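Local atomic coordinates of GTPase activator-like protein (Chaetomium thermophilum, PDB entry 5HIU), a protein that probably stimulates GTP hydrolysis by a small GTPase as the TSC2 subunit of the tuberous sclerosis complex, this chain being its helical N-terminal part. Residues A[28-32]-A[60-65]; A[46-51]-A[83-88]; A[36-40]-A[64-68]; A[99-104]-A[133-139]. One frame throughout, in Å; residues are numbered along the deposited sequence.

Contact 1 (A[28-32]-A[60-65]); sequences VAKLK and AIWHAA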
loop_
_atom_site.group_PDB
_atom_site.type_symbol
_atom_site.label_atom_id
_atom_site.label_comp_id
_atom_site.label_asym_id
_atom_site.label_seq_id
_atom_site.Cartn_x
_atom_site.Cartn_y
_atom_site.Cartn_z
ATOM N N VAL A 28 -46.211 -3.743 -1.914
ATOM C CA VAL A 28 -45.729 -2.397 -2.227
ATOM C C VAL A 28 -46.719 -1.352 -1.741
ATOM O O VAL A 28 -46.322 -0.298 -1.250
ATOM C CB VAL A 28 -45.465 -2.194 -3.735
ATOM C CG1 VAL A 28 -45.096 -0.748 -4.017
ATOM C CG2 VAL A 28 -44.342 -3.094 -4.203
ATOM N N ALA A 29 -48.008 -1.634 -1.889
ATOM C CA ALA A 29 -49.028 -0.744 -1.340
ATOM C C ALA A 29 -48.816 -0.568 0.171
ATOM O O ALA A 29 -48.758 0.560 0.677
ATOM C CB ALA A 29 -50.420 -1.277 -1.642
ATOM N N LYS A 30 -48.656 -1.683 0.875
ATOM C CA LYS A 30 -48.408 -1.643 2.312
ATOM C C LYS A 30 -47.071 -0.981 2.617
ATOM O O LYS A 30 -46.954 -0.227 3.582
ATOM C CB LYS A 30 -48.430 -3.053 2.896
ATOM C CG LYS A 30 -49.789 -3.721 2.796
ATOM C CD LYS A 30 -49.752 -5.141 3.322
ATOM C CE LYS A 30 -51.153 -5.706 3.514
ATOM N NZ LYS A 30 -51.094 -7.133 3.936
ATOM N N LEU A 31 -46.071 -1.258 1.786
ATOM C CA LEU A 31 -44.752 -0.650 1.949
ATOM C C LEU A 31 -44.812 0.869 1.831
ATOM O O LEU A 31 -44.110 1.581 2.549
ATOM C CB LEU A 31 -43.766 -1.226 0.935
ATOM C CG LEU A 31 -42.326 -0.713 1.026
ATOM C CD1 LEU A 31 -41.677 -1.070 2.356
ATOM C CD2 LEU A 31 -41.508 -1.273 -0.127
ATOM N N LYS A 32 -45.652 1.360 0.926
ATOM C CA LYS A 32 -45.820 2.793 0.745
ATOM C C LYS A 32 -46.733 3.364 1.820
ATOM O O LYS A 32 -46.405 4.386 2.416
ATOM C CB LYS A 32 -46.367 3.107 -0.656
ATOM C CG LYS A 32 -45.351 2.844 -1.751
ATOM C CD LYS A 32 -45.770 3.287 -3.148
ATOM C CE LYS A 32 -44.578 3.115 -4.097
ATOM N NZ LYS A 32 -44.800 3.525 -5.508
ATOM N N ALA A 60 -40.230 1.043 -8.271
ATOM C CA ALA A 60 -41.262 1.614 -7.398
ATOM C C ALA A 60 -41.112 1.086 -5.965
ATOM O O ALA A 60 -41.397 1.784 -4.987
ATOM C CB ALA A 60 -42.639 1.308 -7.949
ATOM N N ILE A 61 -40.639 -0.151 -5.863
ATOM C CA ILE A 61 -40.241 -0.726 -4.590
ATOM C C ILE A 61 -39.130 0.130 -3.955
ATOM O O ILE A 61 -39.132 0.371 -2.754
ATOM C CB ILE A 61 -39.787 -2.194 -4.765
ATOM C CG1 ILE A 61 -40.961 -3.085 -5.189
ATOM C CG2 ILE A 61 -39.194 -2.735 -3.478
ATOM C CD1 ILE A 61 -40.559 -4.423 -5.775
ATOM N N TRP A 62 -38.174 0.586 -4.759
ATOM C CA TRP A 62 -37.095 1.394 -4.233
ATOM C C TRP A 62 -37.681 2.626 -3.583
ATOM O O TRP A 62 -37.363 2.939 -2.442
ATOM C CB TRP A 62 -36.120 1.804 -5.333
ATOM C CG TRP A 62 -34.981 2.613 -4.811
ATOM C CD1 TRP A 62 -34.936 3.973 -4.658
ATOM C CD2 TRP A 62 -33.718 2.116 -4.351
ATOM N NE1 TRP A 62 -33.718 4.351 -4.136
ATOM C CE2 TRP A 62 -32.958 3.229 -3.925
ATOM C CE3 TRP A 62 -33.154 0.838 -4.263
ATOM C CZ2 TRP A 62 -31.664 3.100 -3.426
ATOM C CZ3 TRP A 62 -31.861 0.712 -3.756
ATOM C CH2 TRP A 62 -31.129 1.845 -3.358
ATOM N N HIS A 63 -38.560 3.307 -4.310
ATOM C CA HIS A 63 -39.081 4.578 -3.849
ATOM C C HIS A 63 -39.962 4.398 -2.639
ATOM O O HIS A 63 -39.930 5.196 -1.690
ATOM C CB HIS A 63 -39.896 5.244 -4.934
ATOM C CG HIS A 63 -39.147 5.474 -6.195
ATOM N ND1 HIS A 63 -37.781 5.647 -6.233
ATOM C CD2 HIS A 63 -39.579 5.584 -7.469
ATOM C CE1 HIS A 63 -37.401 5.832 -7.484
ATOM N NE2 HIS A 63 -38.475 5.804 -8.252
ATOM N N ALA A 64 -40.764 3.344 -2.671
ATOM C CA ALA A 64 -41.592 3.033 -1.526
ATOM C C ALA A 64 -40.763 3.030 -0.229
ATOM O O ALA A 64 -41.204 3.565 0.778
ATOM C CB ALA A 64 -42.282 1.694 -1.735
ATOM N N ALA A 65 -39.552 2.463 -0.283
ATOM C CA ALA A 65 -38.780 2.091 0.911
ATOM C C ALA A 65 -37.666 3.031 1.307
ATOM O O ALA A 65 -37.287 3.033 2.467
ATOM C CB ALA A 65 -38.185 0.705 0.712
#

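Contact 2 (A[46-51]-A[83-88]); sequences LRFAVV and ELLIEC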
loop_
_atom_site.group_PDB
_atom_site.type_symbol
_atom_site.label_atom_id
_atom_site.label_comp_id
_atom_site.label_asym_id
_atom_site.label_seq_id
_atom_site.Cartn_x
_atom_site.Cartn_y
_atom_site.Cartn_z
ATOM N N LEU A 46 -41.382 -8.402 0.644
ATOM C CA LEU A 46 -40.805 -7.971 -0.628
ATOM C C LEU A 46 -39.358 -8.399 -0.781
ATOM O O LEU A 46 -38.947 -8.845 -1.842
ATOM C CB LEU A 46 -40.865 -6.458 -0.752
ATOM C CG LEU A 46 -42.213 -5.992 -1.229
ATOM C CD1 LEU A 46 -42.394 -4.510 -0.934
ATOM C CD2 LEU A 46 -42.343 -6.298 -2.707
ATOM N N ARG A 47 -38.568 -8.271 0.264
ATOM C CA ARG A 47 -37.194 -8.686 0.120
ATOM C C ARG A 47 -37.157 -10.131 -0.321
ATOM O O ARG A 47 -36.279 -10.520 -1.075
ATOM C CB ARG A 47 -36.403 -8.497 1.397
ATOM C CG ARG A 47 -34.935 -8.720 1.187
ATOM C CD ARG A 47 -34.161 -8.537 2.470
ATOM N NE ARG A 47 -34.215 -9.706 3.347
ATOM C CZ ARG A 47 -35.054 -9.860 4.373
ATOM N NH1 ARG A 47 -35.939 -8.920 4.677
ATOM N NH2 ARG A 47 -34.998 -10.961 5.111
ATOM N N PHE A 48 -38.115 -10.920 0.149
ATOM C CA PHE A 48 -38.269 -12.306 -0.294
ATOM C C PHE A 48 -38.804 -12.377 -1.727
ATOM O O PHE A 48 -38.299 -13.145 -2.541
ATOM C CB PHE A 48 -39.179 -13.090 0.677
ATOM C CG PHE A 48 -38.422 -13.783 1.764
ATOM C CD1 PHE A 48 -37.681 -13.050 2.679
ATOM C CD2 PHE A 48 -38.418 -15.163 1.856
ATOM C CE1 PHE A 48 -36.952 -13.678 3.672
ATOM C CE2 PHE A 48 -37.690 -15.798 2.845
ATOM C CZ PHE A 48 -36.949 -15.054 3.750
ATOM N N ALA A 49 -39.819 -11.567 -2.020
ATOM C CA ALA A 49 -40.447 -11.505 -3.344
ATOM C C ALA A 49 -39.468 -11.139 -4.444
ATOM O O ALA A 49 -39.387 -11.808 -5.477
ATOM C CB ALA A 49 -41.574 -10.490 -3.326
ATOM N N VAL A 50 -38.735 -10.059 -4.213
ATOM C CA VAL A 50 -37.709 -9.603 -5.136
ATOM C C VAL A 50 -36.731 -10.741 -5.385
ATOM O O VAL A 50 -36.423 -11.036 -6.536
ATOM C CB VAL A 50 -37.002 -8.334 -4.604
ATOM C CG1 VAL A 50 -35.725 -8.036 -5.373
ATOM C CG2 VAL A 50 -37.954 -7.142 -4.651
ATOM N N VAL A 51 -36.281 -11.407 -4.322
ATOM C CA VAL A 51 -35.367 -12.548 -4.463
ATOM C C VAL A 51 -35.954 -13.584 -5.443
ATOM O O VAL A 51 -35.225 -14.193 -6.238
ATOM C CB VAL A 51 -35.035 -13.204 -3.086
ATOM C CG1 VAL A 51 -34.411 -14.587 -3.244
ATOM C CG2 VAL A 51 -34.104 -12.320 -2.275
ATOM N N GLU A 83 -31.815 -4.082 3.579
ATOM C CA GLU A 83 -31.779 -5.415 3.018
ATOM C C GLU A 83 -32.630 -5.534 1.779
ATOM O O GLU A 83 -32.321 -6.316 0.874
ATOM C CB GLU A 83 -32.211 -6.410 4.063
ATOM C CG GLU A 83 -31.251 -6.387 5.226
ATOM C CD GLU A 83 -31.610 -7.365 6.290
ATOM O OE1 GLU A 83 -32.804 -7.401 6.695
ATOM O OE2 GLU A 83 -30.662 -8.065 6.713
ATOM N N LEU A 84 -33.694 -4.745 1.736
ATOM C CA LEU A 84 -34.578 -4.744 0.604
ATOM C C LEU A 84 -33.914 -3.973 -0.522
ATOM O O LEU A 84 -34.037 -4.358 -1.686
ATOM C CB LEU A 84 -35.916 -4.125 0.986
ATOM C CG LEU A 84 -36.843 -3.690 -0.148
ATOM C CD1 LEU A 84 -37.402 -4.906 -0.870
ATOM C CD2 LEU A 84 -37.957 -2.826 0.415
ATOM N N LEU A 85 -33.228 -2.881 -0.170
ATOM C CA LEU A 85 -32.565 -2.028 -1.165
ATOM C C LEU A 85 -31.376 -2.766 -1.793
ATOM O O LEU A 85 -31.124 -2.678 -2.994
ATOM C CB LEU A 85 -32.117 -0.703 -0.537
ATOM C CG LEU A 85 -33.200 0.282 -0.066
ATOM C CD1 LEU A 85 -32.558 1.553 0.482
ATOM C CD2 LEU A 85 -34.191 0.660 -1.163
ATOM N N ILE A 86 -30.671 -3.505 -0.962
ATOM C CA ILE A 86 -29.543 -4.307 -1.388
ATOM C C ILE A 86 -29.972 -5.316 -2.437
ATOM O O ILE A 86 -29.289 -5.497 -3.455
ATOM C CB ILE A 86 -28.918 -5.006 -0.166
ATOM C CG1 ILE A 86 -27.994 -4.028 0.533
ATOM C CG2 ILE A 86 -28.143 -6.247 -0.559
ATOM C CD1 ILE A 86 -27.759 -4.358 1.969
ATOM N N GLU A 87 -31.103 -5.968 -2.205
ATOM C CA GLU A 87 -31.615 -6.906 -3.197
ATOM C C GLU A 87 -32.047 -6.177 -4.449
ATOM O O GLU A 87 -31.875 -6.705 -5.533
ATOM C CB GLU A 87 -32.761 -7.765 -2.646
ATOM C CG GLU A 87 -32.317 -8.807 -1.634
ATOM C CD GLU A 87 -31.171 -9.666 -2.142
ATOM O OE1 GLU A 87 -31.419 -10.512 -3.023
ATOM O OE2 GLU A 87 -30.019 -9.495 -1.667
ATOM N N CYS A 88 -32.587 -4.967 -4.305
ATOM C CA CYS A 88 -33.046 -4.193 -5.457
ATOM C C CYS A 88 -31.910 -3.761 -6.394
ATOM O O CYS A 88 -32.031 -3.873 -7.606
ATOM C CB CYS A 88 -33.863 -2.978 -5.009
ATOM S SG CYS A 88 -35.461 -3.424 -4.283
#

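Contact 3 (A[36-40]-A[64-68]); sequences LSERV and AAKDM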
loop_
_atom_site.group_PDB
_atom_site.type_symbol
_atom_site.label_atom_id
_atom_site.label_comp_id
_atom_site.label_asym_id
_atom_site.label_seq_id
_atom_site.Cartn_x
_atom_site.Cartn_y
_atom_site.Cartn_z
ATOM N N LEU A 36 -45.871 2.279 10.129
ATOM C CA LEU A 36 -44.468 1.913 10.036
ATOM C C LEU A 36 -44.210 0.427 10.268
ATOM O O LEU A 36 -43.454 -0.194 9.528
ATOM C CB LEU A 36 -43.620 2.745 10.991
ATOM C CG LEU A 36 -42.119 2.500 10.848
ATOM C CD1 LEU A 36 -41.695 2.509 9.384
ATOM C CD2 LEU A 36 -41.312 3.536 11.616
ATOM N N SER A 37 -44.839 -0.152 11.284
ATOM C CA SER A 37 -44.613 -1.561 11.573
ATOM C C SER A 37 -45.077 -2.425 10.403
ATOM O O SER A 37 -44.580 -3.524 10.198
ATOM C CB SER A 37 -45.327 -1.992 12.859
ATOM O OG SER A 37 -46.706 -2.278 12.626
ATOM N N GLU A 38 -46.055 -1.940 9.655
ATOM C CA GLU A 38 -46.575 -2.678 8.511
ATOM C C GLU A 38 -45.564 -2.598 7.394
ATOM O O GLU A 38 -45.326 -3.587 6.704
ATOM C CB GLU A 38 -47.925 -2.120 8.052
ATOM C CG GLU A 38 -48.951 -2.029 9.172
ATOM C CD GLU A 38 -50.350 -1.678 8.693
ATOM O OE1 GLU A 38 -50.518 -0.622 8.047
ATOM O OE2 GLU A 38 -51.286 -2.451 8.993
ATOM N N ARG A 39 -44.963 -1.417 7.247
ATOM C CA ARG A 39 -43.945 -1.170 6.228
ATOM C C ARG A 39 -42.742 -2.072 6.444
ATOM O O ARG A 39 -42.191 -2.613 5.488
ATOM C CB ARG A 39 -43.492 0.292 6.243
ATOM C CG ARG A 39 -44.613 1.315 6.043
ATOM C CD ARG A 39 -44.027 2.712 5.983
ATOM N NE ARG A 39 -43.335 2.901 4.713
ATOM C CZ ARG A 39 -42.317 3.738 4.509
ATOM N NH1 ARG A 39 -41.837 4.481 5.506
ATOM N NH2 ARG A 39 -41.764 3.825 3.294
ATOM N N VAL A 40 -42.364 -2.252 7.703
ATOM C CA VAL A 40 -41.240 -3.099 8.050
ATOM C C VAL A 40 -41.502 -4.537 7.599
ATOM O O VAL A 40 -40.663 -5.181 6.961
ATOM C CB VAL A 40 -40.943 -3.033 9.561
ATOM C CG1 VAL A 40 -39.904 -4.072 9.960
ATOM C CG2 VAL A 40 -40.438 -1.641 9.923
ATOM N N ALA A 64 -40.764 3.344 -2.671
ATOM C CA ALA A 64 -41.592 3.033 -1.526
ATOM C C ALA A 64 -40.763 3.030 -0.229
ATOM O O ALA A 64 -41.204 3.565 0.778
ATOM C CB ALA A 64 -42.282 1.694 -1.735
ATOM N N ALA A 65 -39.552 2.463 -0.283
ATOM C CA ALA A 65 -38.780 2.091 0.911
ATOM C C ALA A 65 -37.666 3.031 1.307
ATOM O O ALA A 65 -37.287 3.033 2.467
ATOM C CB ALA A 65 -38.185 0.705 0.712
ATOM N N LYS A 66 -37.112 3.789 0.358
ATOM C CA LYS A 66 -35.876 4.545 0.604
ATOM C C LYS A 66 -35.878 5.455 1.831
ATOM O O LYS A 66 -34.832 5.659 2.453
ATOM C CB LYS A 66 -35.447 5.333 -0.627
ATOM C CG LYS A 66 -36.439 6.367 -1.128
ATOM C CD LYS A 66 -36.096 6.736 -2.564
ATOM C CE LYS A 66 -37.137 7.617 -3.213
ATOM N NZ LYS A 66 -36.619 8.995 -3.404
ATOM N N ASP A 67 -37.042 5.984 2.192
ATOM C CA ASP A 67 -37.170 6.827 3.395
ATOM C C ASP A 67 -36.907 6.075 4.694
ATOM O O ASP A 67 -36.454 6.679 5.662
ATOM C CB ASP A 67 -38.549 7.477 3.459
ATOM C CG ASP A 67 -39.646 6.472 3.666
ATOM O OD1 ASP A 67 -39.940 6.128 4.827
ATOM O OD2 ASP A 67 -40.215 6.003 2.666
ATOM N N MET A 68 -37.170 4.768 4.712
ATOM C CA MET A 68 -36.983 3.943 5.916
ATOM C C MET A 68 -35.506 3.795 6.350
ATOM O O MET A 68 -35.232 3.403 7.482
ATOM C CB MET A 68 -37.585 2.550 5.710
ATOM C CG MET A 68 -39.072 2.551 5.425
ATOM S SD MET A 68 -39.751 0.937 5.000
ATOM C CE MET A 68 -39.723 0.154 6.617
#

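Contact 4 (A[99-104]-A[133-139]); sequences RSEYFH and AGFYYEM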
loop_
_atom_site.group_PDB
_atom_site.type_symbol
_atom_site.label_atom_id
_atom_site.label_comp_id
_atom_site.label_asym_id
_atom_site.label_seq_id
_atom_site.Cartn_x
_atom_site.Cartn_y
_atom_site.Cartn_z
ATOM N N ARG A 99 -29.813 4.066 -11.666
ATOM C CA ARG A 99 -28.589 3.779 -10.917
ATOM C C ARG A 99 -28.096 5.009 -10.187
ATOM O O ARG A 99 -27.555 4.913 -9.090
ATOM C CB ARG A 99 -27.492 3.274 -11.841
ATOM C CG ARG A 99 -27.719 1.859 -12.333
ATOM C CD ARG A 99 -26.674 1.511 -13.351
ATOM N NE ARG A 99 -25.352 1.600 -12.752
ATOM C CZ ARG A 99 -24.817 0.658 -11.988
ATOM N NH1 ARG A 99 -25.479 -0.462 -11.726
ATOM N NH2 ARG A 99 -23.617 0.837 -11.482
ATOM N N SER A 100 -28.286 6.171 -10.785
ATOM C CA SER A 100 -27.828 7.383 -10.154
ATOM C C SER A 100 -28.625 7.650 -8.900
ATOM O O SER A 100 -28.107 8.174 -7.933
ATOM C CB SER A 100 -27.918 8.568 -11.102
ATOM O OG SER A 100 -26.866 9.462 -10.812
ATOM N N GLU A 101 -29.888 7.276 -8.902
ATOM C CA GLU A 101 -30.741 7.580 -7.779
ATOM C C GLU A 101 -30.511 6.605 -6.648
ATOM O O GLU A 101 -30.623 6.933 -5.459
ATOM C CB GLU A 101 -32.192 7.552 -8.221
ATOM C CG GLU A 101 -33.129 8.215 -7.231
ATOM C CD GLU A 101 -34.520 8.394 -7.794
ATOM O OE1 GLU A 101 -34.651 8.833 -8.983
ATOM O OE2 GLU A 101 -35.470 8.091 -7.024
ATOM N N TYR A 102 -30.174 5.388 -7.021
ATOM C CA TYR A 102 -29.798 4.410 -6.041
ATOM C C TYR A 102 -28.489 4.824 -5.358
ATOM O O TYR A 102 -28.389 4.835 -4.132
ATOM C CB TYR A 102 -29.704 3.033 -6.693
ATOM C CG TYR A 102 -30.984 2.581 -7.403
ATOM C CD1 TYR A 102 -32.224 3.134 -7.102
ATOM C CD2 TYR A 102 -30.943 1.582 -8.364
ATOM C CE1 TYR A 102 -33.365 2.719 -7.758
ATOM C CE2 TYR A 102 -32.077 1.158 -9.012
ATOM C CZ TYR A 102 -33.279 1.727 -8.702
ATOM O OH TYR A 102 -34.399 1.298 -9.344
ATOM N N PHE A 103 -27.499 5.223 -6.132
ATOM C CA PHE A 103 -26.233 5.630 -5.530
ATOM C C PHE A 103 -26.420 6.758 -4.493
ATOM O O PHE A 103 -25.865 6.717 -3.416
ATOM C CB PHE A 103 -25.248 6.031 -6.621
ATOM C CG PHE A 103 -23.980 6.615 -6.104
ATOM C CD1 PHE A 103 -22.908 5.799 -5.776
ATOM C CD2 PHE A 103 -23.841 7.989 -5.962
ATOM C CE1 PHE A 103 -21.718 6.340 -5.309
ATOM C CE2 PHE A 103 -22.656 8.532 -5.493
ATOM C CZ PHE A 103 -21.593 7.712 -5.168
ATOM N N HIS A 104 -27.205 7.768 -4.806
ATOM C CA HIS A 104 -27.342 8.883 -3.880
ATOM C C HIS A 104 -28.161 8.536 -2.660
ATOM O O HIS A 104 -27.896 9.052 -1.571
ATOM C CB HIS A 104 -27.893 10.082 -4.606
ATOM C CG HIS A 104 -26.924 10.629 -5.600
ATOM N ND1 HIS A 104 -27.106 10.521 -6.963
ATOM C CD2 HIS A 104 -25.730 11.236 -5.426
ATOM C CE1 HIS A 104 -26.078 11.063 -7.587
ATOM N NE2 HIS A 104 -25.228 11.507 -6.676
ATOM N N ALA A 133 -21.674 3.283 -13.731
ATOM C CA ALA A 133 -22.504 4.125 -14.554
ATOM C C ALA A 133 -23.630 4.735 -13.711
ATOM O O ALA A 133 -24.309 4.028 -12.910
ATOM C CB ALA A 133 -23.081 3.330 -15.709
ATOM N N GLY A 134 -23.790 6.050 -13.879
ATOM C CA GLY A 134 -24.728 6.836 -13.088
ATOM C C GLY A 134 -24.063 7.691 -12.028
ATOM O O GLY A 134 -24.656 8.661 -11.526
ATOM N N PHE A 135 -22.858 7.292 -11.648
ATOM C CA PHE A 135 -22.074 7.994 -10.642
ATOM C C PHE A 135 -20.576 7.851 -10.967
ATOM O O PHE A 135 -19.727 7.910 -10.089
ATOM C CB PHE A 135 -22.434 7.482 -9.231
ATOM C CG PHE A 135 -22.575 5.983 -9.140
ATOM C CD1 PHE A 135 -23.724 5.345 -9.591
ATOM C CD2 PHE A 135 -21.562 5.209 -8.609
ATOM C CE1 PHE A 135 -23.855 3.964 -9.527
ATOM C CE2 PHE A 135 -21.681 3.825 -8.540
ATOM C CZ PHE A 135 -22.830 3.200 -8.996
ATOM N N TYR A 136 -20.272 7.687 -12.256
ATOM C CA TYR A 136 -18.912 7.796 -12.795
ATOM C C TYR A 136 -18.025 8.750 -12.000
ATOM O O TYR A 136 -16.951 8.381 -11.519
ATOM C CB TYR A 136 -18.978 8.309 -14.230
ATOM C CG TYR A 136 -19.579 7.340 -15.215
ATOM C CD1 TYR A 136 -18.876 6.218 -15.617
ATOM C CD2 TYR A 136 -20.834 7.558 -15.766
ATOM C CE1 TYR A 136 -19.404 5.328 -16.532
ATOM C CE2 TYR A 136 -21.369 6.673 -16.680
ATOM C CZ TYR A 136 -20.640 5.564 -17.058
ATOM O OH TYR A 136 -21.152 4.673 -17.954
ATOM N N TYR A 137 -18.508 9.972 -11.838
ATOM C CA TYR A 137 -17.693 11.034 -11.303
ATOM C C TYR A 137 -17.836 11.226 -9.815
ATOM O O TYR A 137 -17.080 11.995 -9.236
ATOM C CB TYR A 137 -17.964 12.325 -12.089
ATOM C CG TYR A 137 -17.227 12.251 -13.404
ATOM C CD1 TYR A 137 -15.841 12.347 -13.426
ATOM C CD2 TYR A 137 -17.890 11.988 -14.599
ATOM C CE1 TYR A 137 -15.129 12.225 -14.599
ATOM C CE2 TYR A 137 -17.185 11.866 -15.783
ATOM C CZ TYR A 137 -15.794 11.985 -15.773
ATOM O OH TYR A 137 -15.032 11.882 -16.920
ATOM N N GLU A 138 -18.767 10.506 -9.193
ATOM C CA GLU A 138 -18.967 10.583 -7.738
ATOM C C GLU A 138 -18.290 9.468 -6.940
ATOM O O GLU A 138 -18.090 9.592 -5.733
ATOM C CB GLU A 138 -20.475 10.574 -7.399
ATOM C CG GLU A 138 -21.253 11.792 -7.878
ATOM C CD GLU A 138 -22.078 11.522 -9.123
ATOM O OE1 GLU A 138 -21.475 11.140 -10.147
ATOM O OE2 GLU A 138 -23.330 11.714 -9.080
ATOM N N MET A 139 -17.959 8.380 -7.621
ATOM C CA MET A 139 -17.508 7.164 -6.999
ATOM C C MET A 139 -16.241 7.297 -6.191
ATOM O O MET A 139 -16.225 6.878 -5.049
ATOM C CB MET A 139 -17.275 6.112 -8.071
ATOM C CG MET A 139 -17.070 4.711 -7.529
ATOM S SD MET A 139 -18.446 4.167 -6.504
ATOM C CE MET A 139 -17.871 2.514 -6.144
#

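Contact 1 (A[28-32]-A[60-65])
Val28, Leu31 and Lys32 of helix 22-33 pack on Ile61, Ala64 and Ala65 of helix 59-65 in an apolar helix-to-helix contact near the N-terminal end of the chain. The two short segments point in much the same direction, 27° apart, and their axes approach to 8.9 Å. The backbones come nearest where Lys32 CA lies 4.8 Å from Ala64 CA. There the small methyl of Ala64 points at the other helix and is received between two side chains, with Ala64 CB 3.3 Å from Lys32 CG and 3.5 Å from Leu31 CD2. Leu31 holds its CG anti to the backbone N (chi1 -178°), which carries CD2 across the interface and on to Ala65 CB at 4.0 Å. This is the close helix packing from which an alpha solenoid is built: Leu31 also meets Ala42, Ala43 and Leu46 of helix 36-52, and Ile61 continues onto Leu84 of helix 75-89. One turn before Leu31, Val28 crosses Ile61 at about a right angle, bringing Val28 CG2 to 3.5 Å from Ile61 CG1. At the exposed margin the extended chain of Lys32 lies over helix 59-65, with Lys32 CE 3.6 Å from Ala60 O and the amine beside the Ala60 methyl.

Contact 2 (A[46-51]-A[83-88])
Arg47 and Leu84 mark the closest backbone approach, their CA atoms 4.8 Å apart, between segments 46-51 and 83-88, which run nearly parallel at 14° with axes 9.1 Å from each other. On the buried side Leu84 reaches over with one methyl, and Leu84 CD1 rests 3.8 Å from Leu46 CB and close to the Arg47 backbone N. Val50 extends this apolar surface, its CG1 4.0 Å from Glu87 CB. Ile61 of helix 59-65 covers both Val50 and Leu84, and Leu31 of helix 22-33 touches Leu46 and Leu84, so four helices meet here. Toward the outside, Arg47 lays its aliphatic part across segment 83-88, with Arg47 CD 3.3 Å from Glu83 CB. Its chain then bends at chi3 (80°), and Glu83 OE1 stands over the centre of one guanidinium face, 4.0 Å from Arg47 NH1 with no N-H pointing at it, while Phe48 CD1 lies over the opposite face, toward its rim. Glu87, bent at chi2 (-52°), sets its CG 3.8 Å from Arg47 CG. Arg47 NH1 hydrogen-bonds Asn44 OD1, Glu87 OE2 forms a salt bridge with Lys90, and Glu83 OE2 has a weak hydrogen bond to Tyr117 OH of helix 115-126. The charged residues thus meet across the contact mainly through their methylenes, and the attraction between Arg47 and Glu83 is probably general rather than directional.

Contact 3 (A[36-40]-A[64-68])
Arg39 grips the carboxylate of Asp67 end-on in a two-pronged salt bridge. Arg39 NH1 donates to Asp67 OD1 over 2.6 Å in an almost straight bond (170°), and Arg39 NH2 donates to Asp67 OD2 over 2.7 Å. Both oxygens use their syn lone pairs, and the two flat groups lie nearly coplanar, 16° apart. The pair ties the beginning of helix 36-52 to the turn that follows helix 59-65 in this alpha-solenoid end, where a 3-10 segment includes residues 67 and 68. Asp67 carries its CG between its backbone N and carbonyl carbon, which turns the carboxylate toward the arginine. On the other side the Arg39 chain bends at chi3 (73°) to bring the guanidinium edge round to it. The edge also comes close to the backbone of segment 64-68, with Arg39 NH2 2.6 Å from Ala64 O, and Arg39 NE is hydrogen-bonded to Leu31 O of helix 22-33. The Asp67 carboxylate and Leu31 O together fix the rotation of this group, and the carbonyls around it would be expected to favour its positive charge.

Met68 lies over one face of the guanidinium, its CG offset toward the rim and 3.4 Å from Arg39 NH1. The thioether goes on to helix 36-52, crossing the Arg39 side chain at a slant, and Leu31 meets it from helix 22-33. The Met68 methyl ends among three side chains: Met68 CE lies 3.8 Å from Arg39 CB, 3.8 Å from Val40 CG2 and 4.1 Å from Leu36 CD1.

Contact 4 (A[99-104]-A[133-139])
Phe103 and Phe135 form the tightly packed part of this contact, an offset stack with ring centroids 4.3 Å apart and planes only 10° from parallel. Each ring also takes the other residue's CB over its face; Phe135 CB, for instance, stands 3.6 Å from the centroid of the Phe103 ring in a CH-pi contact. Phe135 holds its CG between the backbone N and the carbonyl carbon (chi1 43°), which folds the ring back against helix 96-107. Met139 adds a Met-aromatic contact, its sulfur lying obliquely to the Phe103 ring, and Leu125 and Thr126 of helix 115-126 touch Phe135 as well. Beside the stack the loop backbone is held by polar side chains of the helix. Arg99 NE donates to Ala133 O over 2.6 Å at 161°, with the oxygen near the guanidinium plane, while NH1 of the same group is bonded to Leu125 O. Ser100 OG bonds Gly134 O, although the modelled length is doubtfully short. Gly134, with no side chain, lets its CA come within 4.3 Å of Ser100 CA.

The solvent side is looser. Glu138 CB leans on Phe103 at 3.5 Å from CE2, and its carboxylate reaches the edge of the exposed His104 ring, where Glu138 OE2 lies 3.1 Å from His104 NE2. His104 ND1 makes a weak hydrogen bond to Ser100 O. The aromatic stack thus holds an irregular loop against the helix, and the Arg99 NE bond to Ala133 O gives that loop a directional polar tie beside the apolar packing.

Overall arrangement
The four contacts belong to the N-terminal end of an elongated solenoid of helices without strands. Contacts 1 and 3 lie about 7 Å apart between centres and share Ala64 and Ala65, so helix 59-65 meets helix 22-33 along its length and the start of helix 36-52 at its end. Contact 2, about 11 Å from contact 1 centre to centre, joins helix 36-52 to helix 75-89; its segments alternate along the chain with those of contacts 1 and 3, interlocking these helices. Contact 4 comes later, about 20 Å from contact 2 centre to centre, and links helix 96-107 to the loop before helix 139-163. Packing of Trp62 on Tyr102 joins contact 1 to contact 4.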